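Acetamidase (Bacillus halodurans, PDB 2II1) binds calcium ions and probably hydrolyses the carbon-nitrogen bond of linear amides. Local coordinates at residues E8-F13 / P59-L64; A22-G27 / L205-K210; I77-I82 / P130-I135; T158-P163 / T282-L287; L178-L183 / G201-K206. All blocks are in the same frame, centred on the assembly; numbering follows the deposited sequence.

Contact 1 of 5, residues E8-F13 / P59-L64; sequences ENTIFF and PATGPL
Ile11 and Ala60 form an antiparallel hydrogen-bonded pair, Ile11 N giving to Ala60 O at 2.8 Å and Ala60 N to Ile11 O at 3.0 Å. Thr10 and Thr61 follow as a non-hydrogen-bonded pair, and a weak bond from Gly62 N to Asn9 O (3.3 Å) ends the short ladder. Ile11 divides its branches: CG1 turns to the methyl of Ala60, while CG2, placed beside its own backbone N, meets Pro63 CD at 4.0 Å. Pro63 follows a cis peptide bond, and Gly62 before it has backbone angles (141°/-170°) that would press a CB against the preceding carbonyl. On the sheet face of Thr10 and Thr61, the Thr10 side chain runs alongside the ring of Pro59, CB to CB 4.0 Å. The Phe12 ring crosses Pro59 obliquely, its CE1 3.7 Å from Pro59 CB. Thr61 OG1 is hydrogen-bonded to Glu33 O. Strand 10-11 thus borders strand 60-67, whose own backbone bonds continue to strand 176-184; Ala179 of that strand packs against Ile11 and Ala60, while Phe32 of strand 28-34 covers Thr61.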
# COMPACT_ATOMS: atom_id res chain seq x y z
N GLU A 8 -28.76 -10.77 16.67
CA GLU A 8 -29.30 -12.10 16.88
C GLU A 8 -29.45 -12.86 15.59
O GLU A 8 -29.49 -14.08 15.60
CB GLU A 8 -30.66 -12.03 17.58
CG GLU A 8 -30.55 -11.97 19.09
CD GLU A 8 -31.88 -11.82 19.80
OE1 GLU A 8 -32.92 -12.27 19.27
OE2 GLU A 8 -31.87 -11.26 20.92
N ASN A 9 -29.52 -12.12 14.49
CA ASN A 9 -29.73 -12.66 13.16
C ASN A 9 -28.44 -12.60 12.36
O ASN A 9 -28.17 -11.62 11.65
CB ASN A 9 -30.80 -11.84 12.44
CG ASN A 9 -32.13 -11.90 13.13
OD1 ASN A 9 -32.78 -10.88 13.36
ND2 ASN A 9 -32.55 -13.11 13.47
N THR A 10 -27.62 -13.64 12.48
CA THR A 10 -26.31 -13.61 11.84
C THR A 10 -26.14 -14.79 10.89
O THR A 10 -26.74 -15.85 11.09
CB THR A 10 -25.12 -13.54 12.86
OG1 THR A 10 -25.07 -14.75 13.63
CG2 THR A 10 -25.24 -12.32 13.78
N ILE A 11 -25.36 -14.57 9.83
CA ILE A 11 -24.99 -15.59 8.86
C ILE A 11 -23.45 -15.75 8.82
O ILE A 11 -22.73 -14.82 9.12
CB ILE A 11 -25.57 -15.27 7.45
CG1 ILE A 11 -25.15 -13.87 6.97
CG2 ILE A 11 -27.11 -15.38 7.49
CD1 ILE A 11 -25.39 -13.57 5.50
N PHE A 12 -22.97 -16.93 8.45
CA PHE A 12 -21.53 -17.20 8.38
C PHE A 12 -21.05 -17.39 6.96
O PHE A 12 -19.82 -17.46 6.72
CB PHE A 12 -21.20 -18.40 9.25
CG PHE A 12 -21.44 -18.13 10.70
CD1 PHE A 12 -20.56 -17.33 11.40
CD2 PHE A 12 -22.59 -18.59 11.35
CE1 PHE A 12 -20.79 -17.01 12.72
CE2 PHE A 12 -22.83 -18.27 12.69
CZ PHE A 12 -21.93 -17.48 13.37
N PHE A 13 -22.00 -17.41 6.02
CA PHE A 13 -21.71 -17.55 4.60
C PHE A 13 -22.54 -16.56 3.82
O PHE A 13 -23.72 -16.34 4.14
CB PHE A 13 -22.09 -18.94 4.08
CG PHE A 13 -21.21 -20.05 4.58
CD1 PHE A 13 -21.35 -20.55 5.86
CD2 PHE A 13 -20.23 -20.60 3.76
CE1 PHE A 13 -20.54 -21.57 6.31
CE2 PHE A 13 -19.42 -21.61 4.22
CZ PHE A 13 -19.57 -22.09 5.49
N PRO A 59 -19.23 -13.72 12.09
CA PRO A 59 -20.65 -13.49 11.94
C PRO A 59 -20.94 -12.18 11.20
O PRO A 59 -20.27 -11.17 11.44
CB PRO A 59 -21.13 -13.41 13.39
CG PRO A 59 -19.95 -12.86 14.12
CD PRO A 59 -18.77 -13.47 13.47
N ALA A 60 -21.91 -12.22 10.30
CA ALA A 60 -22.41 -11.04 9.63
C ALA A 60 -23.90 -10.88 9.97
O ALA A 60 -24.64 -11.84 9.93
CB ALA A 60 -22.21 -11.16 8.13
N THR A 61 -24.31 -9.66 10.34
CA THR A 61 -25.72 -9.33 10.53
C THR A 61 -26.37 -9.15 9.15
O THR A 61 -25.83 -8.46 8.30
CB THR A 61 -25.89 -8.05 11.39
OG1 THR A 61 -25.31 -8.26 12.69
CG2 THR A 61 -27.37 -7.65 11.52
N GLY A 62 -27.51 -9.80 8.94
CA GLY A 62 -28.16 -9.85 7.63
C GLY A 62 -28.74 -11.23 7.40
O GLY A 62 -28.76 -12.05 8.32
N PRO A 63 -29.21 -11.52 6.16
CA PRO A 63 -29.17 -10.66 4.98
C PRO A 63 -30.33 -9.68 4.85
O PRO A 63 -31.43 -9.97 5.26
CB PRO A 63 -29.15 -11.64 3.81
CG PRO A 63 -29.55 -12.97 4.35
CD PRO A 63 -29.76 -12.84 5.83
N LEU A 64 -30.05 -8.52 4.28
CA LEU A 64 -31.06 -7.50 4.03
C LEU A 64 -31.47 -7.59 2.57
O LEU A 64 -30.61 -7.54 1.68
CB LEU A 64 -30.47 -6.11 4.32
CG LEU A 64 -31.30 -4.93 3.82
CD1 LEU A 64 -32.53 -4.70 4.72
CD2 LEU A 64 -30.44 -3.68 3.68

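Contact 2 of 5, residues A22-G27 / L205-K210; sequences ASCQSG and LKVNVK
Two hydrogen bonds fasten Ser26 and Gly27 to the strand 205-210. Gly27 N gives to Val207 O over a short 2.6 Å. The second uses a side chain: Val209 N reaches Ser26 OG at 2.9 Å and nearly straight, 169° at the hydrogen. The hydroxyl is presented to it because OG stands opposite the backbone N of Ser26 (chi1 -174°). Here a serine hydroxyl, not a backbone carbonyl, takes the strand's N-H, where the two segments run at 94° to each other.

Polar and aliphatic groups also meet without bonding. Asn208 OD1 lies 3.1 Å from Gly27 CA, while its ND2 is hydrogen-bonded to Glu76. The extended side chain of Lys206 passes alongside Gly27, CG and CE each 3.5 Å from Gly27 O. An alanine in place of Lys206 would probably strip this aliphatic cover from the Gly27 carbonyl and open a gap beside Gly27.

Apolar contact is slight: in the conformer given, Val207 CG1 lies close to Cys24 SG; Val209 CG2 also approaches Ser26 CB. Leu64, Val66 and Val30 pack around the cysteine and the two valines. The arrangement is that of a chain crossing from one sheet to the other: strand 22-25 pairs with strand 60-67, and past Gly27 the chain enters strand 28-34, which lies beside strand 201-210 in the large sheet.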
# COMPACT_ATOMS: atom_id res chain seq x y z
N ALA A 22 -34.88 -9.02 6.78
CA ALA A 22 -35.44 -7.70 6.66
C ALA A 22 -35.38 -7.22 5.23
O ALA A 22 -34.61 -7.74 4.41
CB ALA A 22 -34.71 -6.77 7.54
N SER A 23 -36.23 -6.24 4.94
CA SER A 23 -36.33 -5.64 3.62
C SER A 23 -36.29 -4.15 3.78
O SER A 23 -36.71 -3.64 4.82
CB SER A 23 -37.66 -5.98 2.95
OG SER A 23 -37.83 -7.36 2.78
N CYS A 24 -35.78 -3.48 2.74
CA CYS A 24 -35.91 -2.02 2.61
C CYS A 24 -36.15 -1.61 1.16
O CYS A 24 -36.15 -2.43 0.25
CB CYS A 24 -34.67 -1.31 3.16
SG CYS A 24 -33.21 -1.50 2.18
N GLN A 25 -36.41 -0.32 0.97
CA GLN A 25 -36.47 0.29 -0.35
C GLN A 25 -35.15 1.00 -0.58
O GLN A 25 -34.44 1.31 0.37
CB GLN A 25 -37.60 1.31 -0.44
CG GLN A 25 -39.00 0.79 -0.07
CD GLN A 25 -39.52 -0.33 -0.98
OE1 GLN A 25 -39.34 -0.30 -2.20
NE2 GLN A 25 -40.19 -1.31 -0.37
N SER A 26 -34.84 1.27 -1.84
CA SER A 26 -33.73 2.13 -2.19
C SER A 26 -33.86 3.47 -1.45
O SER A 26 -34.94 4.07 -1.42
CB SER A 26 -33.72 2.41 -3.69
OG SER A 26 -32.55 3.13 -4.06
N GLY A 27 -32.76 3.90 -0.83
CA GLY A 27 -32.67 5.18 -0.14
C GLY A 27 -32.96 5.13 1.34
O GLY A 27 -32.82 6.14 2.04
N LEU A 205 -26.20 3.06 7.94
CA LEU A 205 -25.92 3.27 6.53
C LEU A 205 -27.19 3.66 5.77
O LEU A 205 -28.30 3.37 6.22
CB LEU A 205 -25.27 2.01 5.95
CG LEU A 205 -25.97 0.65 6.05
CD1 LEU A 205 -27.00 0.46 4.96
CD2 LEU A 205 -25.00 -0.47 5.95
N LYS A 206 -27.01 4.31 4.62
CA LYS A 206 -28.08 4.48 3.63
C LYS A 206 -27.79 3.59 2.41
O LYS A 206 -26.65 3.58 1.86
CB LYS A 206 -28.17 5.95 3.23
CG LYS A 206 -29.31 6.29 2.28
CD LYS A 206 -29.47 7.81 2.10
CE LYS A 206 -30.28 8.15 0.81
NZ LYS A 206 -30.91 9.51 0.88
N VAL A 207 -28.79 2.83 1.98
CA VAL A 207 -28.61 1.91 0.87
C VAL A 207 -29.38 2.39 -0.38
O VAL A 207 -30.61 2.54 -0.34
CB VAL A 207 -28.98 0.45 1.27
CG1 VAL A 207 -30.38 0.37 1.89
CG2 VAL A 207 -28.84 -0.48 0.07
N ASN A 208 -28.64 2.63 -1.47
CA ASN A 208 -29.24 3.02 -2.75
C ASN A 208 -29.03 1.96 -3.80
O ASN A 208 -28.01 1.28 -3.81
CB ASN A 208 -28.70 4.36 -3.26
CG ASN A 208 -28.90 5.48 -2.29
OD1 ASN A 208 -29.97 5.62 -1.69
ND2 ASN A 208 -27.88 6.29 -2.11
N VAL A 209 -30.04 1.80 -4.66
CA VAL A 209 -29.96 0.86 -5.77
C VAL A 209 -29.57 1.69 -6.98
O VAL A 209 -30.17 2.75 -7.23
CB VAL A 209 -31.27 0.13 -6.01
CG1 VAL A 209 -31.20 -0.68 -7.33
CG2 VAL A 209 -31.57 -0.78 -4.85
N LYS A 210 -28.53 1.24 -7.68
CA LYS A 210 -28.08 1.88 -8.90
C LYS A 210 -28.28 0.88 -10.02
O LYS A 210 -27.84 -0.26 -9.93
CB LYS A 210 -26.62 2.35 -8.82
CG LYS A 210 -26.34 3.45 -7.81
CD LYS A 210 -27.03 4.77 -8.16
CE LYS A 210 -27.76 5.35 -6.96
NZ LYS A 210 -29.07 6.01 -7.32

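Contact 3 of 5, residues I77-I82 / P130-I135; sequences IEILDI and PMIGVI
Ile79 and Ile132 meet tip to tip, their CD1 methyls only 3.4 Å apart, closer than usual for two carbons, in a contact without a single hydrogen bond between the segments. Ile79 has CG1 beside its backbone N (chi1 -51°) and a second bend at chi2 -61°, whereas Ile132 is extended beyond CG1 (chi2 162°), and the two end methyls are brought head-on. No other atom of Ile132 comes as near to Ile79 as this methyl does.

Ile82 makes the broader part of the contact and is the residue most covered by the opposite segment. Its CD1 comes across the side of Ile132 to touch CG1 at 3.7 Å, and the same methyl rests 3.8 Å from the backbone CA of Met131. The other branch serves Pro130, with Ile82 CG2 and Pro130 CB 3.9 Å apart as the two side chains cross at a slant. The CA-CB bond of Met131, a selenomethionine here, points away from segment 77-82, and its side chain packs on His184, one of the calcium ligands.

Between Ile79 and Ile82, Leu80 and Asp81 both face Thr204 in a classic beta bulge. The extra residue allows Ile79 and Ile82, three positions apart, to point to the same side.

Strand 74-84 lies between strands 201-210 and 166-170 of the large sheet. Segment 130-135 turns a corner at Gly133; from there on it is bonded to strand 176-184, while Ile132 before it is bonded to Ile161. Leu183, Val203 and Ile161 also pack on Ile132.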
# COMPACT_ATOMS: atom_id res chain seq x y z
N ILE A 77 -23.72 2.34 -1.06
CA ILE A 77 -23.92 2.27 0.38
C ILE A 77 -23.09 3.32 1.10
O ILE A 77 -21.86 3.28 1.11
CB ILE A 77 -23.56 0.89 0.95
CG1 ILE A 77 -24.33 -0.21 0.20
CG2 ILE A 77 -23.85 0.90 2.48
CD1 ILE A 77 -23.60 -1.55 0.08
N GLU A 78 -23.80 4.26 1.71
CA GLU A 78 -23.20 5.39 2.39
C GLU A 78 -23.07 5.09 3.88
O GLU A 78 -24.07 4.94 4.57
CB GLU A 78 -24.08 6.60 2.13
CG GLU A 78 -24.22 6.87 0.59
CD GLU A 78 -25.62 7.29 0.15
OE1 GLU A 78 -25.92 8.52 0.15
OE2 GLU A 78 -26.42 6.40 -0.24
N ILE A 79 -21.84 4.98 4.36
CA ILE A 79 -21.59 4.70 5.80
C ILE A 79 -21.77 6.05 6.52
O ILE A 79 -20.94 6.95 6.38
CB ILE A 79 -20.18 4.07 6.09
CG1 ILE A 79 -19.91 2.86 5.19
CG2 ILE A 79 -20.04 3.62 7.54
CD1 ILE A 79 -20.90 1.68 5.36
N LEU A 80 -22.88 6.18 7.23
CA LEU A 80 -23.18 7.43 7.92
C LEU A 80 -22.49 7.44 9.29
O LEU A 80 -21.98 8.48 9.72
CB LEU A 80 -24.71 7.61 8.04
CG LEU A 80 -25.51 7.60 6.72
CD1 LEU A 80 -27.02 7.75 6.96
CD2 LEU A 80 -25.01 8.71 5.81
N ASP A 81 -22.43 6.29 9.97
CA ASP A 81 -21.89 6.23 11.34
C ASP A 81 -21.52 4.82 11.75
O ASP A 81 -22.16 3.88 11.35
CB ASP A 81 -22.92 6.77 12.34
CG ASP A 81 -22.38 6.86 13.77
OD1 ASP A 81 -21.65 7.82 14.08
OD2 ASP A 81 -22.71 5.97 14.58
N ILE A 82 -20.47 4.68 12.57
CA ILE A 82 -20.13 3.38 13.18
C ILE A 82 -19.90 3.65 14.66
O ILE A 82 -19.10 4.52 15.02
CB ILE A 82 -18.86 2.74 12.59
CG1 ILE A 82 -18.93 2.63 11.08
CG2 ILE A 82 -18.62 1.35 13.21
CD1 ILE A 82 -17.78 1.84 10.44
N PRO A 130 -12.98 3.61 13.57
CA PRO A 130 -13.94 2.54 13.32
C PRO A 130 -14.07 2.25 11.85
O PRO A 130 -14.16 3.18 11.05
CB PRO A 130 -15.25 3.08 13.90
CG PRO A 130 -15.07 4.56 14.01
CD PRO A 130 -13.62 4.81 14.18
N MSE A 131 -14.06 0.98 11.51
CA MSE A 131 -14.21 0.53 10.13
C MSE A 131 -15.01 -0.77 10.10
O MSE A 131 -15.16 -1.44 11.11
CB MSE A 131 -12.84 0.33 9.51
CG MSE A 131 -11.91 -0.49 10.39
SE MSE A 131 -10.49 -1.48 9.46
CE MSE A 131 -11.55 -2.76 8.24
N ILE A 132 -15.53 -1.12 8.92
CA ILE A 132 -16.20 -2.39 8.70
C ILE A 132 -15.31 -3.38 7.92
O ILE A 132 -14.91 -3.11 6.77
CB ILE A 132 -17.49 -2.18 7.84
CG1 ILE A 132 -18.42 -1.15 8.43
CG2 ILE A 132 -18.26 -3.48 7.71
CD1 ILE A 132 -19.42 -0.64 7.41
N GLY A 133 -15.08 -4.56 8.49
CA GLY A 133 -14.20 -5.54 7.87
C GLY A 133 -14.87 -6.46 6.86
O GLY A 133 -14.26 -6.85 5.86
N VAL A 134 -16.10 -6.86 7.16
CA VAL A 134 -16.88 -7.79 6.35
C VAL A 134 -18.12 -7.05 5.91
O VAL A 134 -18.96 -6.68 6.73
CB VAL A 134 -17.28 -9.06 7.13
CG1 VAL A 134 -18.37 -9.82 6.39
CG2 VAL A 134 -16.08 -9.94 7.36
N ILE A 135 -18.20 -6.78 4.61
CA ILE A 135 -19.39 -6.25 3.99
C ILE A 135 -19.54 -6.92 2.62
O ILE A 135 -18.60 -6.93 1.84
CB ILE A 135 -19.31 -4.71 3.87
CG1 ILE A 135 -20.69 -4.13 3.47
CG2 ILE A 135 -18.21 -4.29 2.91
CD1 ILE A 135 -20.79 -2.65 3.59

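Contact 4 of 5, residues T158-P163 / T282-L287; sequences TKDIKP and TARFSL
Thr158 lays its CG2 methyl over one face of the Arg284 guanidinium and against the chain leading to it, 3.5 Å from Arg284 CD. With CG2 opposite the backbone N (chi1 -67° for OG1), the hydroxyl is left on another side, where it bonds to Ser274 OG and Leu156 O; it also lies near Thr282 CG2. Lys159 crosses Arg284 at about a right angle, its CG 4.1 Å from Arg284 NH2. Its extended chain carries NZ away to a salt bridge with Asp270 of the second subunit, so this turn also takes part in the dimer contact.

Thr158 to Ile161 form a type I beta turn, closed by Ile161 N to Thr158 O at 3.1 Å, which displays Asp160 toward strand 282-287 of the large mixed sheet. Asp160 OD2 receives both Arg284 NE (2.9 Å) and NH2 (2.7 Å), a side-on salt bridge ending on one oxygen. That oxygen lies near the guanidinium plane, whereas the carboxylate is turned 62° from it: NE is met by the anti lone pair of Asp160 OD2, and NH2 arrives from above the carboxylate plane. A second salt bridge, from NH2 to Asp189, further fixes the guanidinium. A leucine at Arg284 would probably leave Asp160 and Asp189 without their shared cationic mate. Ile161 is the centre of an inverse gamma turn, and its backbone O accepts a hydrogen bond from Ile132 N.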
# COMPACT_ATOMS: atom_id res chain seq x y z
N THR A 158 -10.65 -3.61 4.67
CA THR A 158 -10.21 -2.38 4.01
C THR A 158 -10.54 -1.23 4.94
O THR A 158 -11.71 -0.97 5.27
CB THR A 158 -10.90 -2.27 2.60
OG1 THR A 158 -10.40 -3.31 1.76
CG2 THR A 158 -10.66 -0.94 1.90
N LYS A 159 -9.50 -0.53 5.39
CA LYS A 159 -9.63 0.49 6.42
C LYS A 159 -10.32 1.77 5.93
O LYS A 159 -10.75 2.60 6.74
CB LYS A 159 -8.26 0.80 7.09
CG LYS A 159 -7.34 1.76 6.33
CD LYS A 159 -6.07 2.06 7.12
CE LYS A 159 -5.17 2.99 6.32
NZ LYS A 159 -3.92 3.41 7.03
N ASP A 160 -10.43 1.92 4.62
CA ASP A 160 -11.14 3.06 4.05
C ASP A 160 -12.66 2.86 4.08
O ASP A 160 -13.43 3.80 3.81
CB ASP A 160 -10.65 3.35 2.63
CG ASP A 160 -9.25 3.97 2.62
OD1 ASP A 160 -9.06 4.96 3.33
OD2 ASP A 160 -8.35 3.47 1.91
N ILE A 161 -13.10 1.66 4.44
CA ILE A 161 -14.53 1.40 4.67
C ILE A 161 -14.89 1.84 6.08
O ILE A 161 -14.90 1.05 7.03
CB ILE A 161 -14.91 -0.07 4.39
CG1 ILE A 161 -14.51 -0.46 2.97
CG2 ILE A 161 -16.43 -0.31 4.56
CD1 ILE A 161 -15.01 -1.86 2.56
N LYS A 162 -15.18 3.14 6.18
CA LYS A 162 -15.23 3.87 7.44
C LYS A 162 -16.28 4.94 7.30
O LYS A 162 -16.82 5.12 6.23
CB LYS A 162 -13.88 4.49 7.79
CG LYS A 162 -13.41 5.58 6.88
CD LYS A 162 -11.92 5.81 7.07
CE LYS A 162 -11.43 6.95 6.20
NZ LYS A 162 -12.28 8.18 6.28
N PRO A 163 -16.58 5.66 8.38
CA PRO A 163 -17.65 6.63 8.26
C PRO A 163 -17.33 7.69 7.20
O PRO A 163 -16.18 8.16 7.10
CB PRO A 163 -17.74 7.24 9.67
CG PRO A 163 -17.16 6.25 10.54
CD PRO A 163 -16.02 5.65 9.74
N THR A 282 -6.32 -8.93 -0.39
CA THR A 282 -7.08 -7.83 -0.99
C THR A 282 -6.19 -6.61 -1.15
O THR A 282 -5.42 -6.30 -0.26
CB THR A 282 -8.27 -7.45 -0.12
OG1 THR A 282 -9.09 -8.61 0.06
CG2 THR A 282 -9.11 -6.33 -0.77
N ALA A 283 -6.32 -5.94 -2.29
CA ALA A 283 -5.56 -4.75 -2.67
C ALA A 283 -6.53 -3.74 -3.22
O ALA A 283 -7.65 -4.11 -3.63
CB ALA A 283 -4.52 -5.10 -3.72
N ARG A 284 -6.14 -2.46 -3.20
CA ARG A 284 -6.95 -1.39 -3.84
C ARG A 284 -6.12 -0.38 -4.58
O ARG A 284 -5.05 0.01 -4.12
CB ARG A 284 -7.91 -0.67 -2.86
CG ARG A 284 -7.28 0.00 -1.67
CD ARG A 284 -8.27 0.08 -0.50
NE ARG A 284 -7.77 0.99 0.54
CZ ARG A 284 -6.85 0.67 1.44
NH1 ARG A 284 -6.31 -0.54 1.47
NH2 ARG A 284 -6.43 1.56 2.33
N PHE A 285 -6.62 0.05 -5.74
CA PHE A 285 -6.01 1.17 -6.45
C PHE A 285 -6.86 2.41 -6.24
O PHE A 285 -8.06 2.39 -6.53
CB PHE A 285 -5.86 0.93 -7.96
CG PHE A 285 -4.85 1.84 -8.58
CD1 PHE A 285 -5.17 3.13 -8.94
CD2 PHE A 285 -3.54 1.43 -8.68
CE1 PHE A 285 -4.19 3.99 -9.43
CE2 PHE A 285 -2.59 2.25 -9.19
CZ PHE A 285 -2.92 3.54 -9.58
N SER A 286 -6.19 3.49 -5.81
CA SER A 286 -6.82 4.73 -5.42
C SER A 286 -6.34 5.91 -6.28
O SER A 286 -5.12 6.11 -6.49
CB SER A 286 -6.52 5.00 -3.95
OG SER A 286 -6.97 6.26 -3.54
N LEU A 287 -7.31 6.68 -6.80
CA LEU A 287 -7.02 7.91 -7.52
C LEU A 287 -7.91 9.08 -7.02
O LEU A 287 -9.11 8.88 -6.79
CB LEU A 287 -7.21 7.67 -9.01
CG LEU A 287 -6.84 8.79 -9.97
CD1 LEU A 287 -5.29 9.01 -10.07
CD2 LEU A 287 -7.47 8.50 -11.32

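Contact 5 of 5, residues L178-L183 / G201-K206; sequences LALGDL and GTVTLK. With CA (calcium ion), chain E; CA (calcium ion), chain F.
Leu180 and Leu205 reach toward each other end to end, CD2 to CD2 3.6 Å, while Leu180 CD1 lies 4.0 Å from Val203 CG2. That same valine methyl is met by Leu183 CD2 at 3.7 Å, so Val203 sits against both Leu180 and Leu183. The second methyl of Leu183, CD1, rests on the backbone of Gly201, 3.7 Å from its CA; a side chain on Gly201 would point into this methyl and collide with it. Leu183 holds this place with CG beside its backbone N (chi1 -56°) and CD1 and CD2 spread over the facing strand.

The two strands do not pair: their axes stay 8.6 Å apart and cross at 129°, as in facing layers of a beta sandwich in which apolar side chains fill the interior. Strand 176-184 belongs to the smaller, curled sheet and strand 201-210 to the large mixed one.

Asp182, between Gly181 and Leu183, turns to the other side of its strand and joins two calcium ions. OD2 binds one ion at 2.4 Å and OD1 the other at 2.1 Å, with one water molecule bound to both metals. Asn155 and Asp157 complete the protein ligands of the ion on OD2, His184 and Glu198 those of the ion on OD1. The carboxylate projects with CG opposite the backbone N (chi1 -173°) from a residue with positive phi, and Val134 packs on it. Farther out, Ile132 and Ile82 adjoin Leu183, Thr34 touches Leu180 and Leu183, and Ile77 lies against Leu205.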
# COMPACT_ATOMS: atom_id res chain seq x y z
N LEU A 178 -27.59 -8.09 1.47
CA LEU A 178 -26.46 -7.40 2.10
C LEU A 178 -26.31 -7.86 3.56
O LEU A 178 -27.29 -8.00 4.25
CB LEU A 178 -26.66 -5.87 2.07
CG LEU A 178 -25.58 -4.95 2.62
CD1 LEU A 178 -24.22 -5.14 1.94
CD2 LEU A 178 -25.99 -3.48 2.54
N ALA A 179 -25.08 -8.09 3.98
CA ALA A 179 -24.76 -8.55 5.33
C ALA A 179 -23.45 -7.86 5.70
O ALA A 179 -22.63 -7.58 4.83
CB ALA A 179 -24.59 -10.10 5.34
N LEU A 180 -23.26 -7.54 6.97
CA LEU A 180 -22.02 -6.89 7.37
C LEU A 180 -21.67 -7.21 8.80
O LEU A 180 -22.51 -7.64 9.58
CB LEU A 180 -22.03 -5.39 7.11
CG LEU A 180 -22.83 -4.46 8.03
CD1 LEU A 180 -22.19 -4.33 9.42
CD2 LEU A 180 -22.97 -3.13 7.34
N GLY A 181 -20.40 -7.00 9.12
CA GLY A 181 -19.87 -7.46 10.38
C GLY A 181 -18.43 -7.06 10.55
O GLY A 181 -17.90 -6.24 9.80
N ASP A 182 -17.81 -7.66 11.55
CA ASP A 182 -16.37 -7.58 11.72
C ASP A 182 -15.87 -6.16 11.78
O ASP A 182 -14.99 -5.77 10.99
CB ASP A 182 -15.67 -8.33 10.59
CG ASP A 182 -14.19 -8.45 10.80
OD1 ASP A 182 -13.78 -8.68 11.95
OD2 ASP A 182 -13.41 -8.31 9.82
N LEU A 183 -16.38 -5.41 12.75
CA LEU A 183 -15.98 -4.03 12.99
C LEU A 183 -14.63 -4.02 13.72
O LEU A 183 -14.33 -4.95 14.47
CB LEU A 183 -17.03 -3.31 13.83
CG LEU A 183 -18.47 -3.26 13.33
CD1 LEU A 183 -19.30 -2.31 14.21
CD2 LEU A 183 -18.55 -2.84 11.86
N GLY A 201 -20.42 -3.53 17.67
CA GLY A 201 -20.98 -2.22 17.50
C GLY A 201 -22.20 -2.16 16.61
O GLY A 201 -22.89 -3.16 16.39
N THR A 202 -22.45 -0.94 16.12
CA THR A 202 -23.64 -0.65 15.33
C THR A 202 -23.27 0.21 14.12
O THR A 202 -22.57 1.22 14.24
CB THR A 202 -24.67 0.11 16.19
OG1 THR A 202 -24.98 -0.65 17.36
CG2 THR A 202 -25.92 0.39 15.40
N VAL A 203 -23.74 -0.19 12.95
CA VAL A 203 -23.46 0.56 11.74
C VAL A 203 -24.76 1.18 11.30
O VAL A 203 -25.80 0.51 11.33
CB VAL A 203 -22.85 -0.33 10.62
CG1 VAL A 203 -22.80 0.43 9.31
CG2 VAL A 203 -21.47 -0.75 11.00
N THR A 204 -24.70 2.46 10.94
CA THR A 204 -25.81 3.16 10.31
C THR A 204 -25.38 3.48 8.89
O THR A 204 -24.32 4.06 8.67
CB THR A 204 -26.18 4.44 11.10
OG1 THR A 204 -26.56 4.07 12.42
CG2 THR A 204 -27.35 5.20 10.44
N LEU A 205 -26.20 3.06 7.94
CA LEU A 205 -25.92 3.27 6.53
C LEU A 205 -27.19 3.66 5.77
O LEU A 205 -28.30 3.37 6.22
CB LEU A 205 -25.27 2.01 5.95
CG LEU A 205 -25.97 0.65 6.05
CD1 LEU A 205 -27.00 0.46 4.96
CD2 LEU A 205 -25.00 -0.47 5.95
N LYS A 206 -27.01 4.31 4.62
CA LYS A 206 -28.08 4.48 3.63
C LYS A 206 -27.79 3.59 2.41
O LYS A 206 -26.65 3.58 1.86
CB LYS A 206 -28.17 5.95 3.23
CG LYS A 206 -29.31 6.29 2.28
CD LYS A 206 -29.47 7.81 2.10
CE LYS A 206 -30.28 8.15 0.81
NZ LYS A 206 -30.91 9.51 0.88
CA CA E . -11.64 -9.63 8.80
CA CA F . -11.74 -8.54 12.31
O HOH W 1 -10.13 -11.42 8.65
O HOH W 2 -10.49 -9.19 10.93

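Overall arrangement
Contacts 3 and 5 are neighbours, their centres 6 Å apart, both joining the large mixed sheet to the smaller curled one. Contact 1, about 10 Å from contact 5 between centres, stays within the smaller sheet; its strand 60-67 is the neighbour of strand 176-184, used by contact 5. Contact 2 ends on strand 201-210, also used by contact 5, and touches contact 1 through Leu64. Contact 4, its centre about 12 Å from that of contact 3, meets it through Ile132 and Ile161. Along the chain contacts 1 and 2 interleave, and contact 3 closes before contacts 4 and 5 open. Contact 5 carries Asp182 of the two-calcium site, and contacts 1, 3 and 4 lie near its ligands; contact 2 lies away from it.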